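Local coordinates for DNA primase (Aquifex aeolicus, PDB 2AU3), which probably synthesises the short RNA primers from which DNA polymerase starts during DNA replication, using a zinc-binding domain joined to an RNA polymerase core, at residues K227-A237 with V268-Q279. Residues are numbered along the deposited sequence; the frame is centred on the assembly and turned at random.
Sequences KGENLFGLYEA and VAPLGTALTQNQ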
ATOM      1  N   LYS A 227      -6.086  10.485   0.352  1.00 28.39           N
ATOM      2  CA  LYS A 227      -4.739  10.144  -0.120  1.00 29.52           C
ATOM      3  C   LYS A 227      -3.667  10.598   0.863  1.00 29.00           C
ATOM      4  O   LYS A 227      -2.723   9.864   1.127  1.00 30.07           O
ATOM      5  CB  LYS A 227      -4.472  10.633  -1.565  1.00 30.15           C
ATOM      6  CG  LYS A 227      -4.249  12.132  -1.743  1.00 32.76           C
ATOM      7  CD  LYS A 227      -4.615  12.602  -3.147  1.00 37.97           C
ATOM      8  CE  LYS A 227      -3.436  12.538  -4.112  1.00 41.93           C
ATOM      9  NZ  LYS A 227      -3.859  12.748  -5.560  1.00 44.96           N
ATOM     10  N   GLY A 228      -3.867  11.769   1.461  1.00 27.51           N
ATOM     11  CA  GLY A 228      -2.906  12.357   2.380  1.00 26.63           C
ATOM     12  C   GLY A 228      -2.774  11.663   3.723  1.00 25.75           C
ATOM     13  O   GLY A 228      -1.894  12.011   4.493  1.00 25.49           O
ATOM     14  N   GLU A 229      -3.620  10.667   3.988  1.00 24.32           N
ATOM     15  CA  GLU A 229      -3.675  10.007   5.297  1.00 23.28           C
ATOM     16  C   GLU A 229      -3.311   8.508   5.256  1.00 22.67           C
ATOM     17  O   GLU A 229      -3.329   7.819   6.291  1.00 22.28           O
ATOM     18  CB  GLU A 229      -5.071  10.194   5.889  1.00 24.65           C
ATOM     19  CG  GLU A 229      -5.431  11.671   6.100  1.00 27.70           C
ATOM     20  CD  GLU A 229      -6.769  11.858   6.794  1.00 34.62           C
ATOM     21  OE1 GLU A 229      -7.200  10.940   7.537  1.00 37.41           O
ATOM     22  OE2 GLU A 229      -7.392  12.922   6.592  1.00 36.92           O
ATOM     23  N   ASN A 230      -2.977   8.020   4.062  1.00 20.78           N
ATOM     24  CA  ASN A 230      -2.671   6.604   3.838  1.00 19.93           C
ATOM     25  C   ASN A 230      -1.305   6.403   3.180  1.00 18.38           C
ATOM     26  O   ASN A 230      -0.829   7.275   2.456  1.00 17.49           O
ATOM     27  CB  ASN A 230      -3.761   5.967   2.966  1.00 19.79           C
ATOM     28  CG  ASN A 230      -5.079   5.807   3.702  1.00 23.70           C
ATOM     29  OD1 ASN A 230      -5.263   4.838   4.429  1.00 22.23           O
ATOM     30  ND2 ASN A 230      -5.993   6.775   3.536  1.00 23.38           N
ATOM     31  N   LEU A 231      -0.685   5.250   3.422  1.00 17.49           N
ATOM     32  CA  LEU A 231       0.559   4.919   2.742  1.00 17.89           C
ATOM     33  C   LEU A 231       0.370   3.661   1.925  1.00 18.31           C
ATOM     34  O   LEU A 231      -0.092   2.632   2.449  1.00 19.40           O
ATOM     35  CB  LEU A 231       1.725   4.714   3.737  1.00 17.51           C
ATOM     36  CG  LEU A 231       2.333   5.975   4.364  1.00 18.61           C
ATOM     37  CD1 LEU A 231       3.084   5.623   5.634  1.00 21.09           C
ATOM     38  CD2 LEU A 231       3.250   6.690   3.378  1.00 17.50           C
ATOM     39  N   PHE A 232       0.740   3.727   0.654  1.00 17.16           N
ATOM     40  CA  PHE A 232       0.760   2.529  -0.158  1.00 16.95           C
ATOM     41  C   PHE A 232       1.715   1.504   0.439  1.00 17.03           C
ATOM     42  O   PHE A 232       2.871   1.832   0.782  1.00 15.70           O
ATOM     43  CB  PHE A 232       1.199   2.835  -1.586  1.00 16.13           C
ATOM     44  CG  PHE A 232       1.092   1.639  -2.510  1.00 18.32           C
ATOM     45  CD1 PHE A 232      -0.155   1.075  -2.782  1.00 19.32           C
ATOM     46  CD2 PHE A 232       2.223   1.086  -3.100  1.00 17.65           C
ATOM     47  CE1 PHE A 232      -0.271  -0.035  -3.633  1.00 19.71           C
ATOM     48  CE2 PHE A 232       2.123  -0.026  -3.962  1.00 20.41           C
ATOM     49  CZ  PHE A 232       0.885  -0.587  -4.218  1.00 19.80           C
ATOM     50  N   GLY A 233       1.246   0.260   0.520  1.00 16.16           N
ATOM     51  CA  GLY A 233       2.062  -0.837   0.974  1.00 16.72           C
ATOM     52  C   GLY A 233       2.097  -1.054   2.481  1.00 17.09           C
ATOM     53  O   GLY A 233       2.647  -2.049   2.939  1.00 17.30           O
ATOM     54  N   LEU A 234       1.527  -0.146   3.269  1.00 16.61           N
ATOM     55  CA  LEU A 234       1.593  -0.314   4.718  1.00 17.45           C
ATOM     56  C   LEU A 234       1.023  -1.659   5.207  1.00 17.24           C
ATOM     57  O   LEU A 234       1.660  -2.361   6.005  1.00 16.19           O
ATOM     58  CB  LEU A 234       0.968   0.871   5.451  1.00 17.92           C
ATOM     59  CG  LEU A 234       1.188   0.978   6.943  1.00 20.03           C
ATOM     60  CD1 LEU A 234       2.694   1.029   7.292  1.00 20.78           C
ATOM     61  CD2 LEU A 234       0.474   2.243   7.417  1.00 24.09           C
ATOM     62  N   TYR A 235      -0.137  -2.043   4.682  1.00 16.32           N
ATOM     63  CA  TYR A 235      -0.768  -3.288   5.074  1.00 16.76           C
ATOM     64  C   TYR A 235       0.183  -4.465   4.776  1.00 17.05           C
ATOM     65  O   TYR A 235       0.400  -5.352   5.609  1.00 16.51           O
ATOM     66  CB  TYR A 235      -2.077  -3.476   4.307  1.00 16.71           C
ATOM     67  CG  TYR A 235      -2.643  -4.869   4.444  1.00 17.83           C
ATOM     68  CD1 TYR A 235      -2.672  -5.740   3.357  1.00 17.95           C
ATOM     69  CD2 TYR A 235      -3.163  -5.319   5.675  1.00 15.65           C
ATOM     70  CE1 TYR A 235      -3.223  -7.024   3.482  1.00 19.92           C
ATOM     71  CE2 TYR A 235      -3.720  -6.575   5.816  1.00 17.02           C
ATOM     72  CZ  TYR A 235      -3.725  -7.435   4.724  1.00 21.89           C
ATOM     73  OH  TYR A 235      -4.260  -8.703   4.847  1.00 25.18           O
ATOM     74  N   GLU A 236       0.757  -4.457   3.589  1.00 15.25           N
ATOM     75  CA  GLU A 236       1.668  -5.514   3.198  1.00 15.18           C
ATOM     76  C   GLU A 236       3.043  -5.455   3.914  1.00 15.33           C
ATOM     77  O   GLU A 236       3.700  -6.484   4.085  1.00 14.91           O
ATOM     78  CB  GLU A 236       1.863  -5.455   1.692  1.00 15.16           C
ATOM     79  CG  GLU A 236       0.608  -5.804   0.908  1.00 17.44           C
ATOM     80  CD  GLU A 236      -0.326  -4.604   0.705  1.00 21.42           C
ATOM     81  OE1 GLU A 236      -0.006  -3.491   1.195  1.00 21.60           O
ATOM     82  OE2 GLU A 236      -1.386  -4.774   0.051  1.00 22.84           O
ATOM     83  N   ALA A 237       3.456  -4.256   4.315  1.00 14.24           N
ATOM     84  CA  ALA A 237       4.804  -4.024   4.842  1.00 14.98           C
ATOM     85  C   ALA A 237       4.914  -4.152   6.361  1.00 15.10           C
ATOM     86  O   ALA A 237       6.005  -4.374   6.876  1.00 14.99           O
ATOM     87  CB  ALA A 237       5.313  -2.639   4.408  1.00 14.86           C
ATOM     88  N   VAL A 268       7.251   1.342   2.123  1.00 14.10           N
ATOM     89  CA  VAL A 268       6.010   2.104   1.960  1.00 14.12           C
ATOM     90  C   VAL A 268       6.248   3.218   0.962  1.00 15.48           C
ATOM     91  O   VAL A 268       7.385   3.539   0.650  1.00 15.07           O
ATOM     92  CB  VAL A 268       5.539   2.780   3.292  1.00 13.14           C
ATOM     93  CG1 VAL A 268       4.915   1.721   4.231  1.00 15.08           C
ATOM     94  CG2 VAL A 268       6.702   3.455   3.994  1.00 12.59           C
ATOM     95  N   ALA A 269       5.170   3.803   0.458  1.00 15.19           N
ATOM     96  CA  ALA A 269       5.296   4.943  -0.439  1.00 16.43           C
ATOM     97  C   ALA A 269       4.136   5.900  -0.214  1.00 18.15           C
ATOM     98  O   ALA A 269       3.046   5.456   0.170  1.00 17.45           O
ATOM     99  CB  ALA A 269       5.320   4.461  -1.886  1.00 16.23           C
ATOM    100  N   PRO A 270       4.339   7.213  -0.441  1.00 20.43           N
ATOM    101  CA  PRO A 270       3.259   8.203  -0.286  1.00 22.50           C
ATOM    102  C   PRO A 270       2.164   7.945  -1.299  1.00 25.03           C
ATOM    103  O   PRO A 270       2.427   7.407  -2.390  1.00 25.11           O
ATOM    104  CB  PRO A 270       3.949   9.543  -0.588  1.00 22.33           C
ATOM    105  CG  PRO A 270       5.382   9.281  -0.356  1.00 20.75           C
ATOM    106  CD  PRO A 270       5.617   7.859  -0.780  1.00 20.28           C
ATOM    107  N   LEU A 271       0.942   8.292  -0.949  1.00 28.62           N
ATOM    108  CA  LEU A 271      -0.124   7.996  -1.872  1.00 31.84           C
ATOM    109  C   LEU A 271      -0.115   9.024  -2.950  1.00 34.29           C
ATOM    110  O   LEU A 271      -0.223  10.248  -2.697  1.00 34.73           O
ATOM    111  CB  LEU A 271      -1.472   7.869  -1.185  1.00 31.45           C
ATOM    112  CG  LEU A 271      -2.117   6.501  -1.430  1.00 33.56           C
ATOM    113  CD1 LEU A 271      -1.167   5.504  -2.099  1.00 31.32           C
ATOM    114  CD2 LEU A 271      -2.639   5.938  -0.135  1.00 35.62           C
ATOM    115  N   GLY A 272       0.066   8.517  -4.162  1.00 35.24           N
ATOM    116  CA  GLY A 272       0.154   9.349  -5.319  1.00 36.36           C
ATOM    117  C   GLY A 272       1.414  10.208  -5.360  1.00 37.08           C
ATOM    118  O   GLY A 272       2.189  10.089  -6.327  1.00 38.82           O
ATOM    119  N   THR A 273       1.635  11.061  -4.337  1.00 35.38           N
ATOM    120  CA  THR A 273       2.548  12.214  -4.450  1.00 33.62           C
ATOM    121  C   THR A 273       3.673  12.325  -3.397  1.00 30.54           C
ATOM    122  O   THR A 273       4.248  11.316  -2.975  1.00 30.85           O
ATOM    123  CB  THR A 273       1.750  13.503  -4.338  1.00 33.98           C
ATOM    124  OG1 THR A 273       1.318  13.653  -2.977  1.00 38.28           O
ATOM    125  CG2 THR A 273       0.465  13.451  -5.140  1.00 37.48           C
ATOM    126  N   ALA A 274       3.964  13.588  -2.993  1.00 25.03           N
ATOM    127  CA  ALA A 274       4.923  13.872  -1.911  1.00 20.98           C
ATOM    128  C   ALA A 274       4.409  13.437  -0.530  1.00 17.72           C
ATOM    129  O   ALA A 274       3.245  13.603  -0.197  1.00 16.51           O
ATOM    130  CB  ALA A 274       5.303  15.348  -1.878  1.00 19.53           C
ATOM    131  N   LEU A 275       5.311  12.917   0.269  1.00 15.74           N
ATOM    132  CA  LEU A 275       4.983  12.537   1.618  1.00 15.10           C
ATOM    133  C   LEU A 275       4.300  13.734   2.330  1.00 15.60           C
ATOM    134  O   LEU A 275       4.720  14.871   2.170  1.00 15.05           O
ATOM    135  CB  LEU A 275       6.249  12.099   2.353  1.00 14.42           C
ATOM    136  CG  LEU A 275       6.044  11.715   3.812  1.00 13.48           C
ATOM    137  CD1 LEU A 275       5.546  10.298   3.892  1.00 12.01           C
ATOM    138  CD2 LEU A 275       7.378  11.872   4.559  1.00 13.12           C
ATOM    139  N   THR A 276       3.229  13.464   3.069  1.00 15.31           N
ATOM    140  CA  THR A 276       2.582  14.488   3.892  1.00 16.07           C
ATOM    141  C   THR A 276       2.916  14.249   5.336  1.00 16.08           C
ATOM    142  O   THR A 276       3.332  13.165   5.705  1.00 14.27           O
ATOM    143  CB  THR A 276       1.059  14.461   3.753  1.00 16.23           C
ATOM    144  OG1 THR A 276       0.557  13.265   4.373  1.00 17.94           O
ATOM    145  CG2 THR A 276       0.626  14.391   2.263  1.00 13.54           C
ATOM    146  N   GLN A 277       2.700  15.264   6.172  1.00 16.78           N
ATOM    147  CA  GLN A 277       2.832  15.096   7.617  1.00 16.52           C
ATOM    148  C   GLN A 277       1.956  13.966   8.190  1.00 17.15           C
ATOM    149  O   GLN A 277       2.424  13.177   9.038  1.00 14.61           O
ATOM    150  CB  GLN A 277       2.518  16.424   8.339  1.00 17.69           C
ATOM    151  CG  GLN A 277       2.894  16.398   9.836  1.00 17.14           C
ATOM    152  CD  GLN A 277       4.409  16.222  10.049  1.00 17.75           C
ATOM    153  OE1 GLN A 277       4.873  15.214  10.596  1.00 21.56           O
ATOM    154  NE2 GLN A 277       5.158  17.200   9.639  1.00 16.44           N
ATOM    155  N   ASN A 278       0.691  13.888   7.758  1.00 17.55           N
ATOM    156  CA  ASN A 278      -0.174  12.809   8.246  1.00 19.12           C
ATOM    157  C   ASN A 278       0.432  11.447   7.901  1.00 18.03           C
ATOM    158  O   ASN A 278       0.361  10.545   8.701  1.00 18.29           O
ATOM    159  CB  ASN A 278      -1.611  12.896   7.693  1.00 19.79           C
ATOM    160  CG  ASN A 278      -2.433  13.976   8.378  1.00 24.38           C
ATOM    161  OD1 ASN A 278      -2.089  14.429   9.471  1.00 30.05           O
ATOM    162  ND2 ASN A 278      -3.529  14.404   7.730  1.00 27.70           N
ATOM    163  N   GLN A 279       1.011  11.307   6.706  1.00 17.03           N
ATOM    164  CA  GLN A 279       1.679  10.054   6.330  1.00 16.26           C
ATOM    165  C   GLN A 279       2.947   9.774   7.185  1.00 16.37           C
ATOM    166  O   GLN A 279       3.198   8.626   7.589  1.00 15.88           O
ATOM    167  CB  GLN A 279       2.041  10.043   4.840  1.00 16.62           C
ATOM    168  CG  GLN A 279       0.848   9.936   3.904  1.00 14.47           C
ATOM    169  CD  GLN A 279       1.170  10.400   2.491  1.00 16.95           C
ATOM    170  OE1 GLN A 279       2.287  10.912   2.214  1.00 15.08           O
ATOM    171  NE2 GLN A 279       0.201  10.260   1.595  1.00 14.60           N
TER
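With CG of Gln279 anti to its own carbonyl carbon (chi1 -70°) and the chain extended beyond it, the amide crosses to the 3-10 turn at Lys227-Glu229; Thr276, whose chi1 of 70° sets OG1 between its backbone N and carbonyl carbon, faces the same turn. A capping box thereby does double duty. Within the box, Gln279 N donates to Thr276 OG1, while Gln279 OE1 accepts from Thr276 N, which lies above the amide plane. Across the contact, Gln279 NE2 donates to Lys227 O at 3.0 Å, a bond lying close to the amide plane, and more weakly to Asn230 O; grips at both ends of the amide probably hold its rotation. Thr276 OG1 donates a hydrogen bond to Gly228 O at 2.8 Å. The hydroxyl thus both donates and accepts. A leucine in place of Gln279 would probably leave the carbonyls of Lys227 and Asn230 without this donor and Thr276 N without its acceptor.

Apolar groups fill in around this polar grip. Leu271 rests its CB against Lys227 O and divides its methyls, CD2 reaching Asn230 CB and CD1 meeting Phe232 CB at 3.6 Å. Leu231 sends CD2 over Ala269 O (3.4 Å) and past Gln279 CB, while Leu234 CD1 lies alongside Val268 CG1 at 3.8 Å. The backbones pair where Ala269 N bonds to Phe232 O at 3.0 Å, with a weak return bond from Phe232 N to Ala269 O. On the far side of strand 267-270, Val268 is bonded to Ile248 and Val250. Strand 231-232 is thus a short antiparallel edge strand added to the otherwise parallel sheet of the Toprim fold, beside the segment in which Pro270 lies near Glu251, a predicted magnesium ligand of the primase active site.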